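Local coordinates for UDP-galactopyranose mutase (Deinococcus radiodurans, PDB 3HDY), which probably interconverts UDP-galactopyranose and UDP-galactofuranose, using a bound FAD cofactor, at residues 184-189 with 337-342; 149-154 with 162-167; 255-260 with 359-364. One frame throughout, in Å; residues are numbered along the deposited sequence.

Contact 1: residues 184-189 with 337-342; sequences WGLDPS and VPRPEN. With GDU (galactose-uridine-5'-diphosphate), chain K.
Trp184 and Val337 mark the nearest approach of the two backbones, with their CA atoms 7.6 Å apart, and no hydrogen bond passes between the segments. Residues 184-189 leave helix 159-184 through Gly185, whose positive phi turns the chain. Opposite them, residues 337-342 run through a loop into helix 340-355, with Arg339 at the N-cap position. The contact is carried mainly by side chains. The indole of Trp184 points its benzene end at the loop: CE3 lies 4.0 Å from CG1 of Val337, and CZ3 meets CD of Pro338, both obliquely. With CG anti to the carbonyl carbon (chi1 -53°), the ring is carried off its backbone, and chi2 (93°) turns its NE1 edge to the ribose. There NE1 is held near two ribose hydroxyls of galactose-uridine-5'-diphosphate, with a bond of 3.0 Å to O3D, which sits at the ring edge close to its plane, and a weak one to O2D. Replacing Trp184 by an alanine takes away the indole and is likely to leave the ribose hydroxyls without their NE1 donor and a gap beside Val337 and Pro338. Farther along, Leu186 CD2 touches both CG1 of Val337 and the Arg339 side chain, 3.8 Å from NH1 and over one face of the guanidinium. The carboxylate carbon of Glu341 lies over the opposite face, and Glu341 OE1 makes a salt bridge of 3.2 Å to Arg339 NE. Trp184 is polar at one end and apolar at the other, so one side chain both binds the ribose and packs on the loop before helix 340-355.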
loop_
_atom_site.group_PDB
_atom_site.type_symbol
_atom_site.label_atom_id
_atom_site.label_comp_id
_atom_site.label_asym_id
_atom_site.label_seq_id
_atom_site.Cartn_x
_atom_site.Cartn_y
_atom_site.Cartn_z
ATOM N N TRP A 184 -8.184 -29.130 10.079
ATOM C CA TRP A 184 -7.672 -29.083 11.444
ATOM C C TRP A 184 -6.654 -30.176 11.741
ATOM O O TRP A 184 -5.843 -30.041 12.659
ATOM C CB TRP A 184 -8.824 -29.181 12.441
ATOM C CG TRP A 184 -9.894 -28.176 12.208
ATOM C CD1 TRP A 184 -11.022 -28.341 11.461
ATOM C CD2 TRP A 184 -9.944 -26.844 12.726
ATOM N NE1 TRP A 184 -11.774 -27.192 11.481
ATOM C CE2 TRP A 184 -11.135 -26.257 12.252
ATOM C CE3 TRP A 184 -9.098 -26.088 13.546
ATOM C CZ2 TRP A 184 -11.502 -24.951 12.567
ATOM C CZ3 TRP A 184 -9.464 -24.791 13.860
ATOM C CH2 TRP A 184 -10.657 -24.236 13.371
ATOM N N GLY A 185 -6.698 -31.255 10.970
ATOM C CA GLY A 185 -5.887 -32.419 11.269
ATOM C C GLY A 185 -6.503 -33.201 12.414
ATOM O O GLY A 185 -5.832 -33.991 13.073
ATOM N N LEU A 186 -7.791 -32.970 12.651
ATOM C CA LEU A 186 -8.530 -33.648 13.710
ATOM C C LEU A 186 -9.871 -34.153 13.176
ATOM O O LEU A 186 -10.475 -33.528 12.303
ATOM C CB LEU A 186 -8.773 -32.694 14.886
ATOM C CG LEU A 186 -7.741 -32.529 16.016
ATOM C CD1 LEU A 186 -6.324 -32.801 15.558
ATOM C CD2 LEU A 186 -7.840 -31.140 16.659
ATOM N N ASP A 187 -10.334 -35.287 13.698
ATOM C CA ASP A 187 -11.685 -35.763 13.407
ATOM C C ASP A 187 -12.668 -34.786 14.039
ATOM O O ASP A 187 -12.356 -34.164 15.053
ATOM C CB ASP A 187 -11.896 -37.172 13.972
ATOM C CG ASP A 187 -13.121 -37.863 13.390
ATOM O OD1 ASP A 187 -13.077 -38.268 12.208
ATOM O OD2 ASP A 187 -14.125 -38.014 14.117
ATOM N N PRO A 188 -13.853 -34.626 13.431
ATOM C CA PRO A 188 -14.877 -33.732 13.981
ATOM C C PRO A 188 -15.223 -34.083 15.423
ATOM O O PRO A 188 -15.693 -33.226 16.173
ATOM C CB PRO A 188 -16.073 -33.983 13.065
ATOM C CG PRO A 188 -15.454 -34.349 11.766
ATOM C CD PRO A 188 -14.243 -35.160 12.116
ATOM N N SER A 189 -14.985 -35.334 15.805
ATOM C CA SER A 189 -15.198 -35.769 17.179
ATOM C C SER A 189 -14.146 -35.182 18.119
ATOM O O SER A 189 -14.369 -35.083 19.324
ATOM C CB SER A 189 -15.175 -37.293 17.262
ATOM O OG SER A 189 -13.952 -37.803 16.761
ATOM N N VAL A 337 -7.984 -23.480 17.928
ATOM C CA VAL A 337 -8.484 -24.840 17.726
ATOM C C VAL A 337 -9.387 -25.278 18.870
ATOM O O VAL A 337 -8.925 -25.895 19.828
ATOM C CB VAL A 337 -7.334 -25.844 17.592
ATOM C CG1 VAL A 337 -7.868 -27.197 17.160
ATOM C CG2 VAL A 337 -6.295 -25.322 16.610
ATOM N N PRO A 338 -10.686 -24.966 18.764
ATOM C CA PRO A 338 -11.652 -25.192 19.843
ATOM C C PRO A 338 -11.842 -26.671 20.188
ATOM O O PRO A 338 -12.428 -27.419 19.408
ATOM C CB PRO A 338 -12.951 -24.600 19.277
ATOM C CG PRO A 338 -12.516 -23.672 18.189
ATOM C CD PRO A 338 -11.315 -24.332 17.594
ATOM N N ARG A 339 -11.339 -27.069 21.354
ATOM C CA ARG A 339 -11.500 -28.421 21.882
ATOM C C ARG A 339 -11.130 -28.384 23.361
ATOM O O ARG A 339 -10.381 -27.506 23.783
ATOM C CB ARG A 339 -10.615 -29.413 21.126
ATOM C CG ARG A 339 -9.129 -29.131 21.248
ATOM C CD ARG A 339 -8.310 -30.102 20.410
ATOM N NE ARG A 339 -8.670 -31.491 20.673
ATOM C CZ ARG A 339 -7.852 -32.524 20.498
ATOM N NH1 ARG A 339 -6.616 -32.330 20.066
ATOM N NH2 ARG A 339 -8.269 -33.754 20.762
ATOM N N PRO A 340 -11.658 -29.328 24.156
ATOM C CA PRO A 340 -11.468 -29.322 25.615
ATOM C C PRO A 340 -10.008 -29.165 26.037
ATOM O O PRO A 340 -9.712 -28.340 26.908
ATOM C CB PRO A 340 -12.005 -30.690 26.041
ATOM C CG PRO A 340 -13.018 -31.025 25.004
ATOM C CD PRO A 340 -12.485 -30.464 23.714
ATOM N N GLU A 341 -9.112 -29.936 25.427
ATOM C CA GLU A 341 -7.690 -29.842 25.752
ATOM C C GLU A 341 -7.142 -28.423 25.602
ATOM O O GLU A 341 -6.449 -27.933 26.489
ATOM C CB GLU A 341 -6.857 -30.833 24.930
ATOM C CG GLU A 341 -7.511 -31.292 23.643
ATOM C CD GLU A 341 -8.299 -32.580 23.814
ATOM O OE1 GLU A 341 -9.516 -32.584 23.529
ATOM O OE2 GLU A 341 -7.699 -33.590 24.236
ATOM N N ASN A 342 -7.455 -27.766 24.489
ATOM C CA ASN A 342 -6.975 -26.407 24.251
ATOM C C ASN A 342 -7.676 -25.355 25.114
ATOM O O ASN A 342 -7.042 -24.418 25.604
ATOM C CB ASN A 342 -7.082 -26.050 22.769
ATOM C CG ASN A 342 -6.247 -26.963 21.894
ATOM O OD1 ASN A 342 -5.469 -27.769 22.395
ATOM N ND2 ASN A 342 -6.405 -26.842 20.580
HETATM N N1 GDU K . -16.805 -27.300 7.106
HETATM C C2 GDU K . -16.978 -28.272 6.333
HETATM N N3 GDU K . -17.253 -28.435 5.113
HETATM C C4 GDU K . -17.407 -27.279 4.450
HETATM C C5 GDU K . -17.241 -26.026 5.199
HETATM C C6 GDU K . -16.945 -26.094 6.503
HETATM O O2 GDU K . -16.812 -29.529 6.996
HETATM O O4 GDU K . -17.679 -27.244 3.256
HETATM C C1D GDU K . -16.465 -27.395 8.510
HETATM C C2D GDU K . -14.991 -27.320 8.982
HETATM O O2D GDU K . -14.809 -27.853 10.290
HETATM C C3D GDU K . -14.769 -25.822 8.998
HETATM C C4D GDU K . -16.081 -25.366 9.648
HETATM O O4D GDU K . -17.066 -26.353 9.311
HETATM O O3D GDU K . -13.631 -25.523 9.804
HETATM C C5D GDU K . -16.467 -23.895 9.460
HETATM O O5D GDU K . -16.325 -23.614 8.056
HETATM P PA GDU K . -15.841 -22.171 7.591
HETATM O O1A GDU K . -16.067 -22.026 6.121
HETATM O O2A GDU K . -16.724 -21.226 8.330
HETATM O O3A GDU K . -14.290 -22.009 7.908
HETATM P PB GDU K . -13.409 -20.722 7.614
HETATM O O1B GDU K . -12.149 -21.304 7.068
HETATM O O2B GDU K . -13.015 -19.879 8.778
HETATM O O3B GDU K . -13.982 -19.746 6.478
HETATM C "C1'" GDU K . -13.665 -18.392 6.083
HETATM C "C2'" GDU K . -14.721 -17.369 6.588
HETATM C "C3'" GDU K . -16.117 -17.925 6.218
HETATM C "C4'" GDU K . -16.231 -17.836 4.670
HETATM C "C5'" GDU K . -14.998 -18.547 4.039
HETATM C "C6'" GDU K . -14.856 -18.268 2.519
HETATM O "O2'" GDU K . -14.590 -17.045 7.987
HETATM O "O3'" GDU K . -17.131 -17.163 6.909
HETATM O "O4'" GDU K . -16.291 -16.445 4.301
HETATM O "O5'" GDU K . -13.677 -18.396 4.636
HETATM O "O6'" GDU K . -15.890 -18.947 1.778
#

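Contact 2: residues 149-154 with 162-167; sequences VAEKVE and VVVSKV
Glu151 and Ser165 bring the two backbones within 4.8 Å at their CA atoms, where the loop, extended over residues 150-153, passes beside helix 159-184. One hydrogen bond crosses the gap: Glu151 N donates to Val164 O at 3.1 Å. A CA-H...O contact runs the other way, Ser165 CA lying 3.1 Å from Glu151 O, and the two together hold the chain against the helix. Val164 O points outward to this neighbour, while the preceding carbonyl, Val163 O, accepts from both Lys166 N and Val167 N.

Methyl groups make van der Waals contacts with backbone carbonyls along the same line. Ala150 turns its methyl to the helix and rests CB 3.4 Å from Ser165 O, while Val149 CG2 reaches Val167 O. On the far side of Glu151, Val153 CG2 touches Ser165 CB at 4.1 Å. The stem of Glu151 lies across CG1 of Val164; their CB to CG1 approach is too short to be trusted in detail.

Extended beyond CG (chi2 -176°), Glu151 carries its carboxylate past Val164 to a salt bridge between its OE1 and Arg169 NE. Ser165 OG is bonded to Asp161 O, back within its own helix. Lys152 bends twice along its chain and brings NZ to 3.7 Å from Ser165 O, without a hydrogen bond.

What results is a helix-loop-helix connection: after helix 139-149 the chain doubles back along the early turns of helix 159-184, the long helix whose later part includes the UDP-binding residues Phe175, Tyr179, Thr180, Gln183 and Trp184.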
loop_
_atom_site.group_PDB
_atom_site.type_symbol
_atom_site.label_atom_id
_atom_site.label_comp_id
_atom_site.label_asym_id
_atom_site.label_seq_id
_atom_site.Cartn_x
_atom_site.Cartn_y
_atom_site.Cartn_z
ATOM N N VAL A 149 -32.910 -39.891 8.998
ATOM C CA VAL A 149 -31.536 -40.365 8.879
ATOM C C VAL A 149 -30.656 -39.812 9.993
ATOM O O VAL A 149 -29.497 -40.202 10.140
ATOM C CB VAL A 149 -30.920 -40.006 7.510
ATOM C CG1 VAL A 149 -31.643 -40.740 6.387
ATOM C CG2 VAL A 149 -30.962 -38.504 7.287
ATOM N N ALA A 150 -31.209 -38.903 10.783
ATOM C CA ALA A 150 -30.444 -38.286 11.857
ATOM C C ALA A 150 -30.110 -39.295 12.949
ATOM O O ALA A 150 -30.955 -40.100 13.345
ATOM C CB ALA A 150 -31.203 -37.104 12.439
ATOM N N GLU A 151 -28.871 -39.258 13.427
ATOM C CA GLU A 151 -28.490 -40.052 14.585
ATOM C C GLU A 151 -28.774 -39.244 15.841
ATOM O O GLU A 151 -28.414 -38.071 15.923
ATOM C CB GLU A 151 -27.011 -40.426 14.536
ATOM C CG GLU A 151 -26.619 -41.321 13.371
ATOM C CD GLU A 151 -25.158 -41.727 13.424
ATOM O OE1 GLU A 151 -24.664 -42.333 12.448
ATOM O OE2 GLU A 151 -24.501 -41.437 14.446
ATOM N N LYS A 152 -29.426 -39.865 16.817
ATOM C CA LYS A 152 -29.737 -39.167 18.056
ATOM C C LYS A 152 -28.545 -39.094 18.994
ATOM O O LYS A 152 -27.737 -40.022 19.075
ATOM C CB LYS A 152 -30.947 -39.783 18.762
ATOM C CG LYS A 152 -32.261 -39.065 18.470
ATOM C CD LYS A 152 -32.136 -37.548 18.665
ATOM C CE LYS A 152 -31.739 -36.829 17.371
ATOM N NZ LYS A 152 -31.415 -35.388 17.585
ATOM N N VAL A 153 -28.446 -37.969 19.693
ATOM C CA VAL A 153 -27.357 -37.730 20.626
ATOM C C VAL A 153 -27.923 -37.219 21.943
ATOM O O VAL A 153 -28.642 -36.220 21.973
ATOM C CB VAL A 153 -26.358 -36.704 20.063
ATOM C CG1 VAL A 153 -25.313 -36.355 21.108
ATOM C CG2 VAL A 153 -25.703 -37.239 18.795
ATOM N N GLU A 154 -27.601 -37.919 23.028
ATOM C CA GLU A 154 -28.046 -37.535 24.363
ATOM C C GLU A 154 -27.716 -36.068 24.627
ATOM O O GLU A 154 -28.553 -35.301 25.106
ATOM C CB GLU A 154 -27.362 -38.414 25.412
ATOM C CG GLU A 154 -28.246 -38.812 26.584
ATOM C CD GLU A 154 -29.089 -40.043 26.289
ATOM O OE1 GLU A 154 -29.048 -41.000 27.092
ATOM O OE2 GLU A 154 -29.783 -40.060 25.251
ATOM N N VAL A 162 -23.072 -32.205 16.272
ATOM C CA VAL A 162 -23.908 -31.152 15.692
ATOM C C VAL A 162 -24.408 -31.518 14.298
ATOM O O VAL A 162 -25.561 -31.264 13.960
ATOM C CB VAL A 162 -23.192 -29.774 15.627
ATOM C CG1 VAL A 162 -23.176 -29.111 16.985
ATOM C CG2 VAL A 162 -21.786 -29.917 15.075
ATOM N N VAL A 163 -23.532 -32.117 13.498
ATOM C CA VAL A 163 -23.868 -32.483 12.126
ATOM C C VAL A 163 -24.728 -33.743 12.078
ATOM O O VAL A 163 -25.886 -33.715 11.659
ATOM C CB VAL A 163 -22.593 -32.728 11.291
ATOM C CG1 VAL A 163 -22.952 -33.190 9.885
ATOM C CG2 VAL A 163 -21.738 -31.477 11.245
ATOM N N VAL A 164 -24.139 -34.851 12.509
ATOM C CA VAL A 164 -24.787 -36.154 12.468
ATOM C C VAL A 164 -26.203 -36.166 13.060
ATOM O O VAL A 164 -27.067 -36.914 12.604
ATOM C CB VAL A 164 -23.906 -37.203 13.175
ATOM C CG1 VAL A 164 -24.752 -38.197 13.933
ATOM C CG2 VAL A 164 -22.979 -37.888 12.167
ATOM N N SER A 165 -26.443 -35.331 14.065
ATOM C CA SER A 165 -27.745 -35.307 14.724
ATOM C C SER A 165 -28.783 -34.539 13.914
ATOM O O SER A 165 -29.965 -34.522 14.263
ATOM C CB SER A 165 -27.635 -34.716 16.132
ATOM O OG SER A 165 -27.304 -33.340 16.089
ATOM N N LYS A 166 -28.339 -33.910 12.831
ATOM C CA LYS A 166 -29.217 -33.077 12.017
ATOM C C LYS A 166 -29.418 -33.610 10.595
ATOM O O LYS A 166 -30.539 -33.623 10.092
ATOM C CB LYS A 166 -28.689 -31.640 11.967
ATOM C CG LYS A 166 -28.783 -30.883 13.286
ATOM C CD LYS A 166 -28.186 -29.486 13.159
ATOM C CE LYS A 166 -28.188 -28.755 14.488
ATOM N NZ LYS A 166 -27.264 -27.587 14.474
ATOM N N VAL A 167 -28.338 -34.035 9.945
ATOM C CA VAL A 167 -28.429 -34.483 8.555
ATOM C C VAL A 167 -27.963 -35.924 8.328
ATOM O O VAL A 167 -27.977 -36.414 7.196
ATOM C CB VAL A 167 -27.664 -33.543 7.598
ATOM C CG1 VAL A 167 -28.358 -32.193 7.514
ATOM C CG2 VAL A 167 -26.223 -33.386 8.049
#

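Contact 3: residues 255-260 with 359-364; sequences MIYTGP and VTFVGR. With FAD (flavin-adenine dinucleotide), chain L.
Tyr257 and Phe361 lean together from neighbouring parallel strands, their planes at 69° and their CD2 atoms 3.8 Å apart. Tyr257 has CG anti to the backbone N (chi1 179°), whereas Phe361 has its CG beside N, and these different swings bring the rings into an oblique meeting. Phe264 adds a third ring, edge-to-face with Phe361, and Tyr257 OH is turned to its own loop, giving a 2.7 Å hydrogen bond to Pro260 O. Met255 and Val359 share this face of the sheet.

Ile256 and Thr360 point to the other face. Ile256 CG2 presses on CG1 of Val362 at 3.6 Å, under helices 39-50 and 373-387, while Thr360 OG1 is bonded to His254. Beneath the side chains the backbones are stitched by three bonds: Thr360 N to Met255 O, Tyr257 N to Thr360 O and Val362 N to Tyr257 O. Strand 359-361 is the edge strand of the sheet within this chain.

Past the strands both segments reach FAD. Arg364 N donates to O2P at 3.0 Å, and Gly363, where any CB would strike that phosphate oxygen, lies beside it. Arg364 then sends its guanidinium along the cofactor, one face over C1'. Gly259 CA lies 3.5 Å from C8A of the adenine. A dinucleotide held at the C-terminal ends of parallel strands is the hallmark of a Rossmann-type FAD-binding domain.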
loop_
_atom_site.group_PDB
_atom_site.type_symbol
_atom_site.label_atom_id
_atom_site.label_comp_id
_atom_site.label_asym_id
_atom_site.label_seq_id
_atom_site.Cartn_x
_atom_site.Cartn_y
_atom_site.Cartn_z
ATOM N N MET A 255 -1.048 -0.964 27.346
ATOM C CA MET A 255 -0.860 -1.744 26.126
ATOM C C MET A 255 -2.111 -2.513 25.737
ATOM O O MET A 255 -2.780 -3.105 26.583
ATOM C CB MET A 255 0.308 -2.731 26.254
ATOM C CG MET A 255 0.420 -3.674 25.058
ATOM S SD MET A 255 1.665 -4.973 25.197
ATOM C CE MET A 255 3.182 -4.055 24.939
ATOM N N ILE A 256 -2.411 -2.498 24.444
ATOM C CA ILE A 256 -3.469 -3.323 23.886
ATOM C C ILE A 256 -2.828 -4.400 23.016
ATOM O O ILE A 256 -2.212 -4.096 21.993
ATOM C CB ILE A 256 -4.448 -2.475 23.061
ATOM C CG1 ILE A 256 -5.063 -1.393 23.946
ATOM C CG2 ILE A 256 -5.534 -3.347 22.448
ATOM C CD1 ILE A 256 -5.879 -0.388 23.193
ATOM N N TYR A 257 -2.954 -5.656 23.436
ATOM C CA TYR A 257 -2.307 -6.761 22.732
ATOM C C TYR A 257 -3.313 -7.611 21.961
ATOM O O TYR A 257 -4.351 -7.999 22.502
ATOM C CB TYR A 257 -1.515 -7.631 23.710
ATOM C CG TYR A 257 -0.825 -8.806 23.064
ATOM C CD1 TYR A 257 0.383 -8.646 22.405
ATOM C CD2 TYR A 257 -1.381 -10.077 23.117
ATOM C CE1 TYR A 257 1.017 -9.717 21.811
ATOM C CE2 TYR A 257 -0.754 -11.153 22.528
ATOM C CZ TYR A 257 0.445 -10.968 21.875
ATOM O OH TYR A 257 1.081 -12.036 21.283
ATOM N N THR A 258 -2.999 -7.901 20.701
ATOM C CA THR A 258 -3.921 -8.629 19.835
ATOM C C THR A 258 -3.287 -9.836 19.139
ATOM O O THR A 258 -3.894 -10.427 18.252
ATOM C CB THR A 258 -4.542 -7.704 18.763
ATOM O OG1 THR A 258 -3.591 -7.469 17.718
ATOM C CG2 THR A 258 -4.962 -6.374 19.372
ATOM N N GLY A 259 -2.067 -10.195 19.535
ATOM C CA GLY A 259 -1.410 -11.377 19.000
ATOM C C GLY A 259 -1.814 -12.613 19.785
ATOM O O GLY A 259 -2.791 -12.571 20.527
ATOM N N PRO A 260 -1.067 -13.720 19.630
ATOM C CA PRO A 260 -1.345 -14.970 20.354
ATOM C C PRO A 260 -1.035 -14.846 21.852
ATOM O O PRO A 260 0.036 -14.342 22.210
ATOM C CB PRO A 260 -0.388 -15.979 19.700
ATOM C CG PRO A 260 0.093 -15.323 18.436
ATOM C CD PRO A 260 0.078 -13.859 18.717
ATOM N N VAL A 359 -2.271 -4.194 30.663
ATOM C CA VAL A 359 -2.371 -4.894 29.387
ATOM C C VAL A 359 -3.798 -5.354 29.110
ATOM O O VAL A 359 -4.406 -6.057 29.918
ATOM C CB VAL A 359 -1.434 -6.113 29.319
ATOM C CG1 VAL A 359 -1.595 -6.817 27.987
ATOM C CG2 VAL A 359 0.008 -5.689 29.517
ATOM N N THR A 360 -4.322 -4.951 27.957
ATOM C CA THR A 360 -5.666 -5.335 27.544
ATOM C C THR A 360 -5.619 -6.258 26.328
ATOM O O THR A 360 -5.039 -5.920 25.297
ATOM C CB THR A 360 -6.536 -4.099 27.249
ATOM O OG1 THR A 360 -6.969 -3.521 28.486
ATOM C CG2 THR A 360 -7.755 -4.485 26.438
ATOM N N PHE A 361 -6.227 -7.434 26.463
ATOM C CA PHE A 361 -6.218 -8.431 25.401
ATOM C C PHE A 361 -7.517 -8.375 24.609
ATOM O O PHE A 361 -8.606 -8.410 25.181
ATOM C CB PHE A 361 -6.021 -9.833 25.986
ATOM C CG PHE A 361 -4.694 -10.030 26.666
ATOM C CD1 PHE A 361 -4.439 -9.452 27.900
ATOM C CD2 PHE A 361 -3.699 -10.792 26.071
ATOM C CE1 PHE A 361 -3.218 -9.626 28.525
ATOM C CE2 PHE A 361 -2.476 -10.970 26.694
ATOM C CZ PHE A 361 -2.236 -10.385 27.922
ATOM N N VAL A 362 -7.402 -8.283 23.290
ATOM C CA VAL A 362 -8.581 -8.252 22.434
ATOM C C VAL A 362 -8.237 -8.705 21.016
ATOM O O VAL A 362 -7.118 -8.497 20.543
ATOM C CB VAL A 362 -9.252 -6.852 22.436
ATOM C CG1 VAL A 362 -8.207 -5.750 22.517
ATOM C CG2 VAL A 362 -10.147 -6.675 21.222
ATOM N N GLY A 363 -9.196 -9.348 20.355
ATOM C CA GLY A 363 -8.986 -9.886 19.022
ATOM C C GLY A 363 -9.153 -11.394 18.972
ATOM O O GLY A 363 -9.410 -12.034 19.991
ATOM N N ARG A 364 -8.997 -11.965 17.781
ATOM C CA ARG A 364 -9.194 -13.399 17.581
ATOM C C ARG A 364 -8.054 -14.235 18.160
ATOM O O ARG A 364 -8.278 -15.286 18.763
ATOM C CB ARG A 364 -9.360 -13.715 16.090
ATOM C CG ARG A 364 -9.389 -15.199 15.783
ATOM C CD ARG A 364 -9.166 -15.491 14.308
ATOM N NE ARG A 364 -10.419 -15.749 13.610
ATOM C CZ ARG A 364 -10.553 -16.617 12.613
ATOM N NH1 ARG A 364 -9.513 -17.321 12.199
ATOM N NH2 ARG A 364 -11.731 -16.790 12.038
HETATM P PA FAD L . -5.368 -10.309 12.924
HETATM O O1A FAD L . -4.640 -11.557 12.633
HETATM O O2A FAD L . -6.164 -9.820 11.771
HETATM O O5B FAD L . -4.316 -9.197 13.318
HETATM C C5B FAD L . -3.376 -9.504 14.293
HETATM C C4B FAD L . -2.046 -8.884 13.965
HETATM O O4B FAD L . -1.220 -8.981 15.080
HETATM C C3B FAD L . -1.339 -9.633 12.866
HETATM O O3B FAD L . -1.204 -8.764 11.791
HETATM C C2B FAD L . 0.014 -9.975 13.439
HETATM O O2B FAD L . 1.055 -9.747 12.537
HETATM C C1B FAD L . 0.090 -9.027 14.609
HETATM N N9A FAD L . 0.989 -9.480 15.661
HETATM C C8A FAD L . 0.853 -10.587 16.420
HETATM N N7A FAD L . 1.880 -10.636 17.276
HETATM C C5A FAD L . 2.669 -9.573 17.070
HETATM C C6A FAD L . 3.834 -9.139 17.671
HETATM N N6A FAD L . 4.496 -9.929 18.498
HETATM N N1A FAD L . 4.416 -7.984 17.241
HETATM C C2A FAD L . 3.843 -7.261 16.231
HETATM N N3A FAD L . 2.689 -7.703 15.656
HETATM C C4A FAD L . 2.113 -8.838 16.063
HETATM N N1 FAD L . -13.861 -13.369 8.653
HETATM C C2 FAD L . -15.024 -12.993 8.047
HETATM O O2 FAD L . -15.821 -12.320 8.663
HETATM N N3 FAD L . -15.299 -13.364 6.763
HETATM C C4 FAD L . -14.388 -14.120 6.087
HETATM O O4 FAD L . -14.589 -14.467 4.946
HETATM C C4X FAD L . -13.220 -14.499 6.683
HETATM N N5 FAD L . -12.332 -15.254 5.974
HETATM C C5X FAD L . -11.153 -15.636 6.558
HETATM C C6 FAD L . -10.269 -16.402 5.824
HETATM C C7 FAD L . -9.084 -16.799 6.393
HETATM C C7M FAD L . -8.118 -17.620 5.614
HETATM C C8 FAD L . -8.777 -16.437 7.683
HETATM C C8M FAD L . -7.469 -16.906 8.232
HETATM C C9 FAD L . -9.664 -15.671 8.433
HETATM C C9A FAD L . -10.863 -15.269 7.863
HETATM N N10 FAD L . -11.767 -14.501 8.565
HETATM C C10 FAD L . -12.948 -14.127 7.976
HETATM C "C1'" FAD L . -11.505 -14.109 9.984
HETATM C "C2'" FAD L . -10.943 -12.705 10.107
HETATM O "O2'" FAD L . -9.735 -12.655 9.419
HETATM C "C3'" FAD L . -10.689 -12.373 11.565
HETATM O "O3'" FAD L . -11.918 -12.291 12.219
HETATM C "C4'" FAD L . -9.946 -11.062 11.755
HETATM O "O4'" FAD L . -8.922 -11.014 10.808
HETATM C "C5'" FAD L . -9.355 -10.968 13.153
HETATM O "O5'" FAD L . -8.683 -9.752 13.387
HETATM P P FAD L . -7.564 -9.599 14.522
HETATM O O1P FAD L . -7.063 -8.209 14.509
HETATM O O2P FAD L . -8.127 -9.902 15.860
HETATM O O3P FAD L . -6.344 -10.556 14.172
#

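How the contacts relate
Along the chain contact 2 closes first, before either of the others opens, while contacts 1 and 3 interleave: 184-189, 255-260, 337-342, then 359-364. Helix 159-184 joins contact 2, on its early part, to contact 1, at its C-terminal end, with centres about 19 Å apart. Helix 340-355 leads from contact 1 directly to strand 359-361 of contact 3, about 23 Å away between centres. Contacts 2 and 3 are far apart, about 38 Å between centres. Contact 1 thus stands between the helix that contributes much of the UDP site and the parallel sheet that carries FAD, consistent with a substrate site beside the cofactor domain.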